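Local coordinates for inorganic pyrophosphatase (Neisseria gonorrhoeae, PDB 5TEA), which probably catalyses the magnesium-dependent hydrolysis of inorganic pyrophosphate to two phosphate ions, working as a homohexamer, at residues H38-N43 and A47-D52; L51-P56 and H149-K154. One frame throughout, in Å; residues are numbered along the deposited sequence.

Contact 1: residues H38-N43 and A47-D52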
loop_
_atom_site.group_PDB
_atom_site.type_symbol
_atom_site.label_atom_id
_atom_site.label_comp_id
_atom_site.label_asym_id
_atom_site.label_seq_id
_atom_site.Cartn_x
_atom_site.Cartn_y
_atom_site.Cartn_z
ATOM N N HIS B 38 6.355 2.227 14.064
ATOM C CA HIS B 38 6.911 3.491 14.526
ATOM C C HIS B 38 6.262 3.844 15.855
ATOM O O HIS B 38 5.039 3.991 15.930
ATOM C CB HIS B 38 6.693 4.590 13.501
ATOM C CG HIS B 38 7.456 4.363 12.227
ATOM N ND1 HIS B 38 7.281 5.127 11.094
ATOM C CD2 HIS B 38 8.377 3.423 11.910
ATOM C CE1 HIS B 38 8.079 4.682 10.138
ATOM N NE2 HIS B 38 8.756 3.649 10.607
ATOM N N LYS B 39 7.066 3.944 16.901
ATOM C CA LYS B 39 6.513 4.320 18.204
ATOM C C LYS B 39 6.402 5.835 18.249
ATOM O O LYS B 39 7.369 6.540 18.549
ATOM C CB LYS B 39 7.365 3.807 19.354
ATOM C CG LYS B 39 6.750 4.165 20.707
ATOM C CD LYS B 39 7.722 3.831 21.828
ATOM C CE LYS B 39 7.090 4.099 23.182
ATOM N NZ LYS B 39 6.277 5.343 23.170
ATOM N N ILE B 40 5.208 6.334 17.968
ATOM C CA ILE B 40 4.933 7.758 17.924
ATOM C C ILE B 40 4.157 8.115 19.179
ATOM O O ILE B 40 3.244 7.390 19.585
ATOM C CB ILE B 40 4.164 8.126 16.640
ATOM C CG1 ILE B 40 5.033 7.786 15.427
ATOM C CG2 ILE B 40 3.792 9.613 16.622
ATOM C CD1 ILE B 40 4.275 7.797 14.114
ATOM N N GLU B 41 4.555 9.205 19.815
ATOM C CA GLU B 41 3.956 9.664 21.056
ATOM C C GLU B 41 3.668 11.150 20.944
ATOM O O GLU B 41 4.473 11.906 20.394
ATOM C CB GLU B 41 4.909 9.400 22.223
ATOM C CG GLU B 41 4.259 9.335 23.582
ATOM C CD GLU B 41 5.284 9.081 24.680
ATOM O OE1 GLU B 41 6.484 9.391 24.462
ATOM O OE2 GLU B 41 4.888 8.561 25.749
ATOM N N TRP B 42 2.518 11.568 21.457
ATOM C CA TRP B 42 2.266 12.991 21.635
ATOM C C TRP B 42 3.162 13.518 22.742
ATOM O O TRP B 42 3.114 13.034 23.876
ATOM C CB TRP B 42 0.795 13.223 21.978
ATOM C CG TRP B 42 0.458 14.614 22.398
ATOM C CD1 TRP B 42 0.148 15.042 23.664
ATOM C CD2 TRP B 42 0.361 15.762 21.553
ATOM N NE1 TRP B 42 -0.126 16.387 23.653
ATOM C CE2 TRP B 42 -0.006 16.853 22.369
ATOM C CE3 TRP B 42 0.556 15.976 20.186
ATOM C CZ2 TRP B 42 -0.183 18.139 21.862
ATOM C CZ3 TRP B 42 0.376 17.255 19.682
ATOM C CH2 TRP B 42 0.012 18.318 20.518
ATOM N N ASN B 43 3.975 14.511 22.421
ATOM C CA ASN B 43 4.910 15.072 23.387
ATOM C C ASN B 43 4.228 16.265 24.047
ATOM O O ASN B 43 4.093 17.332 23.443
ATOM C CB ASN B 43 6.215 15.451 22.698
ATOM C CG ASN B 43 7.286 15.883 23.679
ATOM O OD1 ASN B 43 7.068 16.765 24.506
ATOM N ND2 ASN B 43 8.456 15.256 23.588
ATOM N N ALA B 47 3.973 19.900 22.558
ATOM C CA ALA B 47 2.732 19.865 21.788
ATOM C C ALA B 47 3.008 19.480 20.335
ATOM O O ALA B 47 2.683 20.203 19.393
ATOM C CB ALA B 47 1.978 21.196 21.871
ATOM N N ALA B 48 3.609 18.303 20.172
ATOM C CA ALA B 48 3.937 17.780 18.851
ATOM C C ALA B 48 4.136 16.276 18.963
ATOM O O ALA B 48 4.395 15.743 20.048
ATOM C CB ALA B 48 5.178 18.469 18.273
ATOM N N PHE B 49 3.992 15.591 17.830
ATOM C CA PHE B 49 4.110 14.139 17.792
ATOM C C PHE B 49 5.560 13.761 17.528
ATOM O O PHE B 49 6.184 14.261 16.586
ATOM C CB PHE B 49 3.203 13.529 16.719
ATOM C CG PHE B 49 1.742 13.668 17.037
ATOM C CD1 PHE B 49 1.113 12.745 17.850
ATOM C CD2 PHE B 49 1.014 14.738 16.552
ATOM C CE1 PHE B 49 -0.234 12.880 18.167
ATOM C CE2 PHE B 49 -0.332 14.876 16.858
ATOM C CZ PHE B 49 -0.956 13.936 17.660
ATOM N N GLN B 50 6.089 12.871 18.359
ATOM C CA GLN B 50 7.497 12.514 18.320
ATOM C C GLN B 50 7.643 11.045 17.974
ATOM O O GLN B 50 6.995 10.196 18.586
ATOM C CB GLN B 50 8.160 12.797 19.668
ATOM C CG GLN B 50 9.619 12.389 19.714
ATOM C CD GLN B 50 10.267 12.784 21.009
ATOM O OE1 GLN B 50 9.600 13.331 21.889
ATOM N NE2 GLN B 50 11.578 12.524 21.140
ATOM N N LEU B 51 8.516 10.738 17.018
ATOM C CA LEU B 51 8.921 9.351 16.818
ATOM C C LEU B 51 9.974 9.020 17.870
ATOM O O LEU B 51 11.143 9.398 17.735
ATOM C CB LEU B 51 9.467 9.119 15.414
ATOM C CG LEU B 51 9.766 7.624 15.226
ATOM C CD1 LEU B 51 9.243 7.117 13.915
ATOM C CD2 LEU B 51 11.262 7.316 15.337
ATOM N N ASP B 52 9.556 8.296 18.917
ATOM C CA ASP B 52 10.492 7.916 19.974
ATOM C C ASP B 52 11.524 6.919 19.467
ATOM O O ASP B 52 12.708 7.024 19.804
ATOM C CB ASP B 52 9.747 7.311 21.164
ATOM C CG ASP B 52 8.914 8.325 21.916
ATOM O OD1 ASP B 52 9.185 9.534 21.787
ATOM O OD2 ASP B 52 7.989 7.904 22.647
#
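Glu-41 and Gln-50 form a hydrogen-bonded pair of an antiparallel beta hairpin, Gln-50 N lying 2.8 Å from Glu-41 O. Asn-43 with Ala-48 repeats the pattern toward the turn, and Asp-52 N reaches Lys-39 O at the other end. Ala-47 and Ala-48 both face Asn-43, their amides making weak bonds to its carbonyl oxygen: a G1 beta bulge, with Ala-47 in a left-handed backbone conformation.

Apolar packing lies on the side of Ile-40, Trp-42, Phe-49 and Leu-51. Trp-42, its CG anti to the backbone N (chi1 171°), swings the six-membered ring across to the partner strand. There it makes a T-shaped stack, planes at 62°, with its CE3 over the centre of the Phe-49 ring and 3.6 Å from Phe-49 CZ. The same indole covers the bulge: Trp-42 CH2 comes within 3.2 Å of Ala-47 C, and Ala-48 N sits over one ring face. Phe-67 stacks on the indole and Phe-12 meets it edge-to-face.

Side-chain polar bonds occupy the reverse side. Asn-43 ND2 donates to Gln-50 OE1 over 2.8 Å, the two amide planes nearly coplanar. Since Asn-43 OD1 accepts from Leu-46 N, the flip of this amide is fixed at both ends.

Charged groups gather around Asp-52. Lys-39 NZ makes a salt bridge of 3.1 Å to Asp-52 OD2, which accepts through its anti lone pair, the one away from OD1, and Glu-41 OE1 lies only 2.8 Å from that same oxygen. Lys-39 is a predicted substrate-binding residue. The hairpin is thus two-sided: Trp-42 and Phe-49 pack against helix 12-15, Phe-49 also meeting strand 25-32, while the carboxylate of Asp-52 would steer the Lys-39 ammonium group beside the active site.

Contact 2: residues L51-P56 and H149-K154. Unlike the reference sequence in segment 51-56: Ile-54 (reference Val).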
loop_
_atom_site.group_PDB
_atom_site.type_symbol
_atom_site.label_atom_id
_atom_site.label_comp_id
_atom_site.label_asym_id
_atom_site.label_seq_id
_atom_site.Cartn_x
_atom_site.Cartn_y
_atom_site.Cartn_z
ATOM N N LEU B 51 8.516 10.738 17.018
ATOM C CA LEU B 51 8.921 9.351 16.818
ATOM C C LEU B 51 9.974 9.020 17.870
ATOM O O LEU B 51 11.143 9.398 17.735
ATOM C CB LEU B 51 9.467 9.119 15.414
ATOM C CG LEU B 51 9.766 7.624 15.226
ATOM C CD1 LEU B 51 9.243 7.117 13.915
ATOM C CD2 LEU B 51 11.262 7.316 15.337
ATOM N N ASP B 52 9.556 8.296 18.917
ATOM C CA ASP B 52 10.492 7.916 19.974
ATOM C C ASP B 52 11.524 6.919 19.467
ATOM O O ASP B 52 12.708 7.024 19.804
ATOM C CB ASP B 52 9.747 7.311 21.164
ATOM C CG ASP B 52 8.914 8.325 21.916
ATOM O OD1 ASP B 52 9.185 9.534 21.787
ATOM O OD2 ASP B 52 7.989 7.904 22.647
ATOM N N ARG B 53 11.088 5.924 18.693
ATOM C CA ARG B 53 11.995 4.881 18.233
ATOM C C ARG B 53 11.307 4.048 17.165
ATOM O O ARG B 53 10.089 4.109 16.995
ATOM C CB ARG B 53 12.447 3.983 19.391
ATOM C CG ARG B 53 11.317 3.215 20.042
ATOM C CD ARG B 53 11.858 2.400 21.203
ATOM N NE ARG B 53 10.855 1.487 21.737
ATOM C CZ ARG B 53 10.227 1.655 22.895
ATOM N NH1 ARG B 53 10.502 2.707 23.656
ATOM N NH2 ARG B 53 9.328 0.764 23.294
ATOM N N ILE B 54 12.121 3.288 16.419
ATOM C CA ILE B 54 11.626 2.243 15.532
ATOM C C ILE B 54 11.527 0.945 16.326
ATOM O O ILE B 54 12.510 0.509 16.942
ATOM C CB ILE B 54 12.556 2.058 14.318
ATOM C CG1 ILE B 54 12.887 3.413 13.660
ATOM C CG2 ILE B 54 11.925 1.064 13.321
ATOM C CD1 ILE B 54 11.734 4.082 12.935
ATOM N N GLU B 55 10.343 0.317 16.311
ATOM C CA GLU B 55 10.155 -0.958 16.990
ATOM C C GLU B 55 10.471 -2.103 16.035
ATOM O O GLU B 55 10.501 -1.905 14.824
ATOM C CB GLU B 55 8.711 -1.077 17.481
ATOM C CG GLU B 55 8.273 0.028 18.441
ATOM C CD GLU B 55 8.707 -0.209 19.871
ATOM O OE1 GLU B 55 9.728 -0.896 20.085
ATOM O OE2 GLU B 55 8.016 0.293 20.787
ATOM N N PRO B 56 10.711 -3.315 16.539
ATOM C CA PRO B 56 10.856 -4.467 15.636
ATOM C C PRO B 56 9.642 -4.600 14.717
ATOM O O PRO B 56 8.493 -4.479 15.147
ATOM C CB PRO B 56 10.970 -5.658 16.596
ATOM C CG PRO B 56 11.551 -5.044 17.856
ATOM C CD PRO B 56 10.880 -3.702 17.954
ATOM N N HIS B 149 4.370 -9.615 24.595
ATOM C CA HIS B 149 5.650 -9.997 24.015
ATOM C C HIS B 149 6.407 -8.891 23.280
ATOM O O HIS B 149 7.516 -9.153 22.790
ATOM C CB HIS B 149 5.427 -11.169 23.052
ATOM C CG HIS B 149 5.019 -12.433 23.739
ATOM N ND1 HIS B 149 5.927 -13.254 24.371
ATOM C CD2 HIS B 149 3.803 -13.000 23.924
ATOM C CE1 HIS B 149 5.289 -14.286 24.899
ATOM N NE2 HIS B 149 3.999 -14.156 24.643
ATOM N N TYR B 150 5.869 -7.673 23.189
ATOM C CA TYR B 150 6.459 -6.722 22.246
ATOM C C TYR B 150 7.812 -6.181 22.692
ATOM O O TYR B 150 8.538 -5.620 21.860
ATOM C CB TYR B 150 5.495 -5.564 21.965
ATOM C CG TYR B 150 5.351 -4.562 23.087
ATOM C CD1 TYR B 150 4.652 -4.879 24.245
ATOM C CD2 TYR B 150 5.897 -3.288 22.974
ATOM C CE1 TYR B 150 4.504 -3.949 25.267
ATOM C CE2 TYR B 150 5.756 -2.356 23.982
ATOM C CZ TYR B 150 5.057 -2.690 25.126
ATOM O OH TYR B 150 4.918 -1.763 26.133
ATOM N N LYS B 151 8.198 -6.372 23.948
ATOM C CA LYS B 151 9.541 -6.020 24.386
ATOM C C LYS B 151 10.455 -7.236 24.514
ATOM O O LYS B 151 11.541 -7.124 25.092
ATOM C CB LYS B 151 9.478 -5.260 25.715
ATOM C CG LYS B 151 8.780 -3.901 25.620
ATOM C CD LYS B 151 8.759 -3.209 26.972
ATOM C CE LYS B 151 8.333 -1.754 26.864
ATOM N NZ LYS B 151 9.445 -0.879 26.393
ATOM N N ASP B 152 10.051 -8.393 23.982
ATOM C CA ASP B 152 10.807 -9.615 24.251
ATOM C C ASP B 152 12.233 -9.572 23.732
ATOM O O ASP B 152 13.073 -10.330 24.226
ATOM C CB ASP B 152 10.113 -10.837 23.655
ATOM C CG ASP B 152 9.083 -11.411 24.582
ATOM O OD1 ASP B 152 8.777 -10.739 25.591
ATOM O OD2 ASP B 152 8.584 -12.523 24.310
ATOM N N LEU B 153 12.538 -8.739 22.736
ATOM C CA LEU B 153 13.894 -8.793 22.201
ATOM C C LEU B 153 14.918 -8.221 23.176
ATOM O O LEU B 153 16.098 -8.562 23.082
ATOM C CB LEU B 153 13.972 -8.077 20.849
ATOM C CG LEU B 153 13.140 -8.747 19.752
ATOM C CD1 LEU B 153 13.474 -8.155 18.398
ATOM C CD2 LEU B 153 13.364 -10.248 19.740
ATOM N N LYS B 154 14.488 -7.388 24.133
ATOM C CA LYS B 154 15.352 -6.872 25.201
ATOM C C LYS B 154 14.435 -6.474 26.364
ATOM O O LYS B 154 14.084 -5.307 26.558
ATOM C CB LYS B 154 16.207 -5.695 24.744
HETATM O O HOH W 1 8.199 -3.511 20.199
#
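Glu-55 OE1 is gripped from two directions. Arg-53 NE, 3.1 Å from Glu-55 OE1, makes a straight bond (168° at the hydrogen) that lies in the guanidinium plane but meets the carboxylate from above its own. A water donates weakly to the same oxygen and, more firmly, to Tyr-150 O at 2.7 Å, thereby bridging the two segments. Arg-53 NH2 adds a weaker bond to Glu-55 OE2, so the salt bridge restrains the rotation of the guanidinium group. The arginine CG lies between the backbone N and the carbonyl carbon (chi1 63°), and the chain runs extended to NE, bringing NH2 to 3.5 Å from Lys-151 NZ.

Arg-53 and Tyr-150 are predicted to bind substrate, and Lys-151 lies beside them; such a cluster of cations would suit pyrophosphate. The partner segment holds a type I beta turn, His-149 to Asp-152, beginning at the last residue of helix 137-149. His-149 ND1 braces it by donating to Asp-152 OD2 at 2.8 Å, in the plane of the imidazole. Within the turn, Lys-151 CG rests over one face of the Tyr-150 ring.

Apolar contact comes from Leu-153 CD1, 3.7 Å from Pro-56 CG and close to its CB as well, the two side chains lying alongside each other and running opposite ways. Gln-142 of a third subunit packs on Pro-56, and Lys-141 of that subunit donates to Leu-153 O.

In the fold
Read from the N terminus, contact 1 comes first: strand 38-43 turns through four residues and returns as strand 48-54, closing a hairpin. Contact 2 starts on the last residues of that returning strand, sharing Leu-51 and Asp-52, and closes a far longer excursion of 92 residues that takes in strands 64-67, 80-83, 94-107 and 110-119 and most of helix 137-149. The two loops therefore follow one another, neither enclosing the other. A probable hydrogen bond from Lys-39 N to Arg-53 O carries the hairpin on toward contact 2. Contact 1 holds the hairpin together; contact 2 joins its end to the turn at the end of helix 137-149, and both touch a second subunit.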